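Local coordinates for protein UDP-4-amino-4,6-dideoxy-N-acetyl-beta-L-altrosamine transaminase (Helicobacter pylori, PDB 2FNU) that transfers an amino group from glutamate to a UDP-linked 4-keto sugar, the second step in making the pseudaminic acid that modifies flagellin, at residues A256-F270 and L355-F369. Sequence-based numbering, arbitrary orientation.
Sequences AALTYDRIFKDNPYF and LESVQNIAHSVLKTF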
loop_
_atom_site.group_PDB
_atom_site.type_symbol
_atom_site.label_atom_id
_atom_site.label_comp_id
_atom_site.label_asym_id
_atom_site.label_seq_id
_atom_site.Cartn_x
_atom_site.Cartn_y
_atom_site.Cartn_z
ATOM N N ALA B 256 22.128 20.604 -12.808
ATOM C CA ALA B 256 23.148 19.645 -12.390
ATOM C C ALA B 256 23.579 18.813 -13.587
ATOM O O ALA B 256 24.773 18.607 -13.807
ATOM C CB ALA B 256 22.600 18.737 -11.291
ATOM N N ALA B 257 22.605 18.339 -14.368
ATOM C CA ALA B 257 22.917 17.542 -15.557
ATOM C C ALA B 257 23.784 18.313 -16.547
ATOM O O ALA B 257 24.722 17.767 -17.137
ATOM C CB ALA B 257 21.630 17.081 -16.232
ATOM N N LEU B 258 23.463 19.589 -16.736
ATOM C CA LEU B 258 24.239 20.413 -17.664
ATOM C C LEU B 258 25.673 20.598 -17.183
ATOM O O LEU B 258 26.606 20.679 -18.004
ATOM C CB LEU B 258 23.564 21.773 -17.888
ATOM C CG LEU B 258 22.262 21.698 -18.690
ATOM C CD1 LEU B 258 21.535 23.041 -18.581
ATOM C CD2 LEU B 258 22.473 21.286 -20.163
ATOM N N THR B 259 25.857 20.692 -15.862
ATOM C CA THR B 259 27.208 20.804 -15.295
ATOM C C THR B 259 28.004 19.529 -15.552
ATOM O O THR B 259 29.146 19.585 -16.006
ATOM C CB THR B 259 27.143 21.135 -13.801
ATOM O OG1 THR B 259 26.565 22.433 -13.670
ATOM C CG2 THR B 259 28.532 21.148 -13.166
ATOM N N TYR B 260 27.411 18.368 -15.279
ATOM C CA TYR B 260 28.078 17.138 -15.674
ATOM C C TYR B 260 28.424 17.134 -17.170
ATOM O O TYR B 260 29.526 16.739 -17.554
ATOM C CB TYR B 260 27.154 15.955 -15.426
ATOM C CG TYR B 260 27.047 15.418 -14.013
ATOM C CD1 TYR B 260 28.174 14.991 -13.307
ATOM C CD2 TYR B 260 25.795 15.240 -13.415
ATOM C CE1 TYR B 260 28.063 14.430 -12.033
ATOM C CE2 TYR B 260 25.679 14.694 -12.127
ATOM C CZ TYR B 260 26.821 14.280 -11.452
ATOM O OH TYR B 260 26.716 13.705 -10.201
ATOM N N ASP B 261 27.465 17.530 -18.014
ATOM C CA ASP B 261 27.687 17.543 -19.470
ATOM C C ASP B 261 28.933 18.372 -19.800
ATOM O O ASP B 261 29.776 17.938 -20.603
ATOM C CB ASP B 261 26.497 18.135 -20.212
ATOM C CG ASP B 261 25.269 17.230 -20.216
ATOM O OD1 ASP B 261 25.305 16.070 -19.740
ATOM O OD2 ASP B 261 24.240 17.716 -20.732
ATOM N N ARG B 262 29.049 19.550 -19.181
ATOM C CA ARG B 262 30.188 20.427 -19.503
ATOM C C ARG B 262 31.499 19.740 -19.151
ATOM O O ARG B 262 32.456 19.748 -19.947
ATOM C CB ARG B 262 30.101 21.765 -18.773
ATOM C CG ARG B 262 29.000 22.678 -19.266
ATOM C CD ARG B 262 29.200 24.080 -18.700
ATOM N NE ARG B 262 29.253 24.118 -17.233
ATOM C CZ ARG B 262 28.184 24.114 -16.440
ATOM N NH1 ARG B 262 26.954 24.054 -16.965
ATOM N NH2 ARG B 262 28.345 24.174 -15.113
ATOM N N ILE B 263 31.558 19.147 -17.958
ATOM C CA ILE B 263 32.807 18.566 -17.484
ATOM C C ILE B 263 33.144 17.272 -18.223
ATOM O O ILE B 263 34.325 16.981 -18.458
ATOM C CB ILE B 263 32.742 18.348 -15.943
ATOM C CG1 ILE B 263 32.614 19.722 -15.252
ATOM C CG2 ILE B 263 33.956 17.579 -15.418
ATOM C CD1 ILE B 263 32.219 19.679 -13.783
ATOM N N PHE B 264 32.110 16.514 -18.608
ATOM C CA PHE B 264 32.288 15.251 -19.308
ATOM C C PHE B 264 32.415 15.367 -20.826
ATOM O O PHE B 264 32.652 14.358 -21.494
ATOM C CB PHE B 264 31.093 14.319 -19.007
ATOM C CG PHE B 264 31.006 13.876 -17.573
ATOM C CD1 PHE B 264 32.137 13.817 -16.764
ATOM C CD2 PHE B 264 29.781 13.479 -17.036
ATOM C CE1 PHE B 264 32.058 13.385 -15.433
ATOM C CE2 PHE B 264 29.684 13.038 -15.707
ATOM C CZ PHE B 264 30.820 12.985 -14.911
ATOM N N LYS B 265 32.226 16.567 -21.384
ATOM C CA LYS B 265 32.271 16.739 -22.845
ATOM C C LYS B 265 33.592 16.190 -23.398
ATOM O O LYS B 265 34.663 16.520 -22.884
ATOM C CB LYS B 265 32.087 18.214 -23.215
ATOM C CG LYS B 265 32.268 18.528 -24.694
ATOM C CD LYS B 265 30.967 18.474 -25.450
ATOM C CE LYS B 265 31.136 19.072 -26.838
ATOM N NZ LYS B 265 29.821 19.275 -27.500
ATOM N N ASP B 266 33.480 15.325 -24.412
ATOM C CA ASP B 266 34.630 14.696 -25.107
ATOM C C ASP B 266 35.528 13.835 -24.225
ATOM O O ASP B 266 36.679 13.543 -24.588
ATOM C CB ASP B 266 35.483 15.730 -25.865
ATOM C CG ASP B 266 34.703 16.471 -26.923
ATOM O OD1 ASP B 266 34.989 17.666 -27.120
ATOM O OD2 ASP B 266 33.800 15.871 -27.545
ATOM N N ASN B 267 35.026 13.407 -23.068
ATOM C CA ASN B 267 35.822 12.510 -22.238
ATOM C C ASN B 267 36.003 11.164 -22.968
ATOM O O ASN B 267 35.138 10.746 -23.750
ATOM C CB ASN B 267 35.188 12.332 -20.852
ATOM C CG ASN B 267 34.153 11.241 -20.829
ATOM O OD1 ASN B 267 34.489 10.069 -20.678
ATOM N ND2 ASN B 267 32.894 11.605 -21.005
ATOM N N PRO B 268 37.146 10.501 -22.744
ATOM C CA PRO B 268 37.479 9.246 -23.420
ATOM C C PRO B 268 36.862 7.953 -22.837
ATOM O O PRO B 268 37.049 6.873 -23.417
ATOM C CB PRO B 268 39.004 9.196 -23.284
ATOM C CG PRO B 268 39.276 9.868 -21.997
ATOM C CD PRO B 268 38.232 10.959 -21.856
ATOM N N TYR B 269 36.103 8.056 -21.743
ATOM C CA TYR B 269 35.728 6.865 -20.957
ATOM C C TYR B 269 34.275 6.417 -21.095
ATOM O O TYR B 269 33.988 5.215 -21.018
ATOM C CB TYR B 269 35.979 7.106 -19.476
ATOM C CG TYR B 269 37.339 7.688 -19.155
ATOM C CD1 TYR B 269 38.509 6.954 -19.370
ATOM C CD2 TYR B 269 37.447 8.968 -18.640
ATOM C CE1 TYR B 269 39.763 7.495 -19.064
ATOM C CE2 TYR B 269 38.683 9.516 -18.330
ATOM C CZ TYR B 269 39.833 8.773 -18.540
ATOM O OH TYR B 269 41.058 9.322 -18.225
ATOM N N PHE B 270 33.360 7.370 -21.261
ATOM C CA PHE B 270 31.932 7.038 -21.263
ATOM C C PHE B 270 31.138 8.102 -21.987
ATOM O O PHE B 270 31.642 9.211 -22.202
ATOM C CB PHE B 270 31.391 6.883 -19.827
ATOM C CG PHE B 270 31.698 8.054 -18.931
ATOM C CD1 PHE B 270 30.958 9.239 -19.016
ATOM C CD2 PHE B 270 32.741 7.975 -18.014
ATOM C CE1 PHE B 270 31.263 10.325 -18.198
ATOM C CE2 PHE B 270 33.069 9.065 -17.194
ATOM C CZ PHE B 270 32.319 10.237 -17.281
ATOM N N LEU B 355 26.015 23.190 -7.237
ATOM C CA LEU B 355 26.983 23.270 -8.317
ATOM C C LEU B 355 28.362 22.748 -7.921
ATOM O O LEU B 355 28.992 21.992 -8.662
ATOM C CB LEU B 355 27.055 24.715 -8.831
ATOM C CG LEU B 355 28.118 25.066 -9.867
ATOM C CD1 LEU B 355 27.910 24.256 -11.115
ATOM C CD2 LEU B 355 28.053 26.543 -10.183
ATOM N N GLU B 356 28.828 23.154 -6.747
ATOM C CA GLU B 356 30.144 22.750 -6.270
ATOM C C GLU B 356 30.194 21.228 -6.103
ATOM O O GLU B 356 31.182 20.579 -6.449
ATOM C CB GLU B 356 30.443 23.441 -4.936
ATOM C CG GLU B 356 31.763 23.037 -4.297
ATOM C CD GLU B 356 32.072 23.853 -3.066
ATOM O OE1 GLU B 356 31.332 23.712 -2.069
ATOM O OE2 GLU B 356 33.060 24.631 -3.108
ATOM N N SER B 357 29.112 20.655 -5.593
ATOM C CA SER B 357 29.052 19.211 -5.427
ATOM C C SER B 357 29.127 18.493 -6.762
ATOM O O SER B 357 29.865 17.514 -6.911
ATOM C CB SER B 357 27.765 18.821 -4.711
ATOM O OG SER B 357 27.840 19.240 -3.353
ATOM N N VAL B 358 28.371 18.972 -7.743
ATOM C CA VAL B 358 28.414 18.338 -9.061
ATOM C C VAL B 358 29.815 18.438 -9.681
ATOM O O VAL B 358 30.319 17.478 -10.269
ATOM C CB VAL B 358 27.355 18.910 -10.029
ATOM C CG1 VAL B 358 27.408 18.201 -11.404
ATOM C CG2 VAL B 358 25.973 18.733 -9.439
ATOM N N GLN B 359 30.438 19.611 -9.555
ATOM C CA GLN B 359 31.797 19.769 -10.083
ATOM C C GLN B 359 32.746 18.799 -9.402
ATOM O O GLN B 359 33.590 18.201 -10.059
ATOM C CB GLN B 359 32.280 21.204 -9.878
ATOM C CG GLN B 359 31.482 22.188 -10.727
ATOM C CD GLN B 359 31.568 23.633 -10.237
ATOM O OE1 GLN B 359 31.838 23.896 -9.055
ATOM N NE2 GLN B 359 31.326 24.579 -11.147
ATOM N N ASN B 360 32.598 18.617 -8.086
ATOM C CA ASN B 360 33.464 17.685 -7.378
ATOM C C ASN B 360 33.228 16.235 -7.754
ATOM O O ASN B 360 34.171 15.475 -7.983
ATOM C CB ASN B 360 33.399 17.887 -5.868
ATOM C CG ASN B 360 34.375 18.960 -5.409
ATOM O OD1 ASN B 360 35.474 18.651 -4.929
ATOM N ND2 ASN B 360 34.011 20.227 -5.632
ATOM N N ILE B 361 31.961 15.853 -7.838
ATOM C CA ILE B 361 31.643 14.488 -8.240
ATOM C C ILE B 361 32.154 14.208 -9.654
ATOM O O ILE B 361 32.763 13.172 -9.919
ATOM C CB ILE B 361 30.119 14.235 -8.166
ATOM C CG1 ILE B 361 29.650 14.276 -6.709
ATOM C CG2 ILE B 361 29.739 12.892 -8.815
ATOM C CD1 ILE B 361 28.170 14.547 -6.544
ATOM N N ALA B 362 31.875 15.125 -10.577
ATOM C CA ALA B 362 32.238 14.917 -11.971
ATOM C C ALA B 362 33.751 14.750 -12.144
ATOM O O ALA B 362 34.203 13.840 -12.829
ATOM C CB ALA B 362 31.717 16.075 -12.815
ATOM N N HIS B 363 34.526 15.614 -11.489
ATOM C CA HIS B 363 35.965 15.495 -11.576
ATOM C C HIS B 363 36.463 14.177 -10.930
ATOM O O HIS B 363 37.360 13.528 -11.473
ATOM C CB HIS B 363 36.641 16.766 -11.042
ATOM C CG HIS B 363 36.591 17.919 -12.005
ATOM N ND1 HIS B 363 37.417 17.992 -13.110
ATOM C CD2 HIS B 363 35.827 19.042 -12.032
ATOM C CE1 HIS B 363 37.163 19.106 -13.775
ATOM N NE2 HIS B 363 36.208 19.764 -13.140
ATOM N N SER B 364 35.834 13.760 -9.834
ATOM C CA SER B 364 36.138 12.467 -9.191
ATOM C C SER B 364 35.799 11.257 -10.066
ATOM O O SER B 364 36.551 10.281 -10.090
ATOM C CB SER B 364 35.422 12.351 -7.850
ATOM O OG SER B 364 35.912 13.320 -6.931
ATOM N N VAL B 365 34.672 11.317 -10.780
ATOM C CA VAL B 365 34.300 10.244 -11.725
ATOM C C VAL B 365 35.386 10.105 -12.776
ATOM O O VAL B 365 35.822 8.997 -13.076
ATOM C CB VAL B 365 32.920 10.511 -12.392
ATOM C CG1 VAL B 365 32.637 9.566 -13.556
ATOM C CG2 VAL B 365 31.825 10.391 -11.358
ATOM N N LEU B 366 35.835 11.233 -13.334
ATOM C CA LEU B 366 36.887 11.180 -14.345
ATOM C C LEU B 366 38.165 10.566 -13.779
ATOM O O LEU B 366 38.787 9.730 -14.449
ATOM C CB LEU B 366 37.163 12.563 -14.963
ATOM C CG LEU B 366 36.007 13.108 -15.804
ATOM C CD1 LEU B 366 36.317 14.564 -16.181
ATOM C CD2 LEU B 366 35.738 12.264 -17.046
ATOM N N LYS B 367 38.531 10.964 -12.562
ATOM C CA LYS B 367 39.750 10.444 -11.924
ATOM C C LYS B 367 39.648 8.946 -11.717
ATOM O O LYS B 367 40.630 8.238 -11.870
ATOM C CB LYS B 367 40.037 11.136 -10.592
ATOM C CG LYS B 367 40.460 12.600 -10.732
ATOM C CD LYS B 367 41.677 12.770 -11.640
ATOM C CE LYS B 367 42.048 14.237 -11.799
ATOM N NZ LYS B 367 42.861 14.479 -13.026
ATOM N N THR B 368 38.453 8.477 -11.368
ATOM C CA THR B 368 38.221 7.062 -11.144
ATOM C C THR B 368 38.480 6.279 -12.430
ATOM O O THR B 368 39.234 5.292 -12.439
ATOM C CB THR B 368 36.777 6.826 -10.656
ATOM O OG1 THR B 368 36.590 7.497 -9.406
ATOM C CG2 THR B 368 36.502 5.331 -10.491
ATOM N N PHE B 369 37.860 6.706 -13.524
ATOM C CA PHE B 369 38.051 6.032 -14.802
ATOM C C PHE B 369 39.499 6.072 -15.260
ATOM O O PHE B 369 40.025 5.079 -15.758
ATOM C CB PHE B 369 37.110 6.596 -15.861
ATOM C CG PHE B 369 35.751 5.966 -15.824
ATOM C CD1 PHE B 369 34.741 6.506 -15.030
ATOM C CD2 PHE B 369 35.502 4.791 -16.532
ATOM C CE1 PHE B 369 33.481 5.892 -14.966
ATOM C CE2 PHE B 369 34.243 4.174 -16.486
ATOM C CZ PHE B 369 33.231 4.727 -15.702
#
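Helix 256-264 packs on helix 355-369 with the chains running the same way, their axes 9.3 Å apart at closest approach and crossing at -37°, and the backbones draw nearest where Tyr260 faces Ala362. The small Ala362 side chain is consistent with this closeness, and Ile263 fits as a knob into a hole made by Gln359, Ala362, His363 and Leu366. With CG1 turned beside the backbone N (chi1 -64°), CG2 stands anti to it and lies over the face of the His363 imidazole, while CD1 reaches Gln359 CA at 3.7 Å. One turn earlier, Val358 CG1 sits almost on the normal of the Tyr260 ring, 3.6 Å from its centroid. Ile361 CG2 meets the same ring at its edge, and Tyr260 OH is hydrogen-bonded to Pro348 O. The pair belongs to the smaller domain of a DegT/DnrJ/EryC1 aminotransferase, of the fold-type I class of PLP enzymes; strands 286-290 and 344-347 touch its buried side chains. Past the helix end, a type II beta turn from Phe264 to Asn267 leads on: Asn267 OD1 accepts from Tyr269 N, an Asx turn, and from Phe270 N, extending it to an Asx motif, and its ND2 donates to Phe264 O at 2.8 Å. The chain, thus folded back, sets Tyr269 and Phe270 around Phe369. Phe369 CB stands over one face of the Tyr269 ring, whose opposite face carries Pro268 CG, and Phe270 CE2 approaches Phe369 CD1 to 3.7 Å with the two ring planes inclined at 58°.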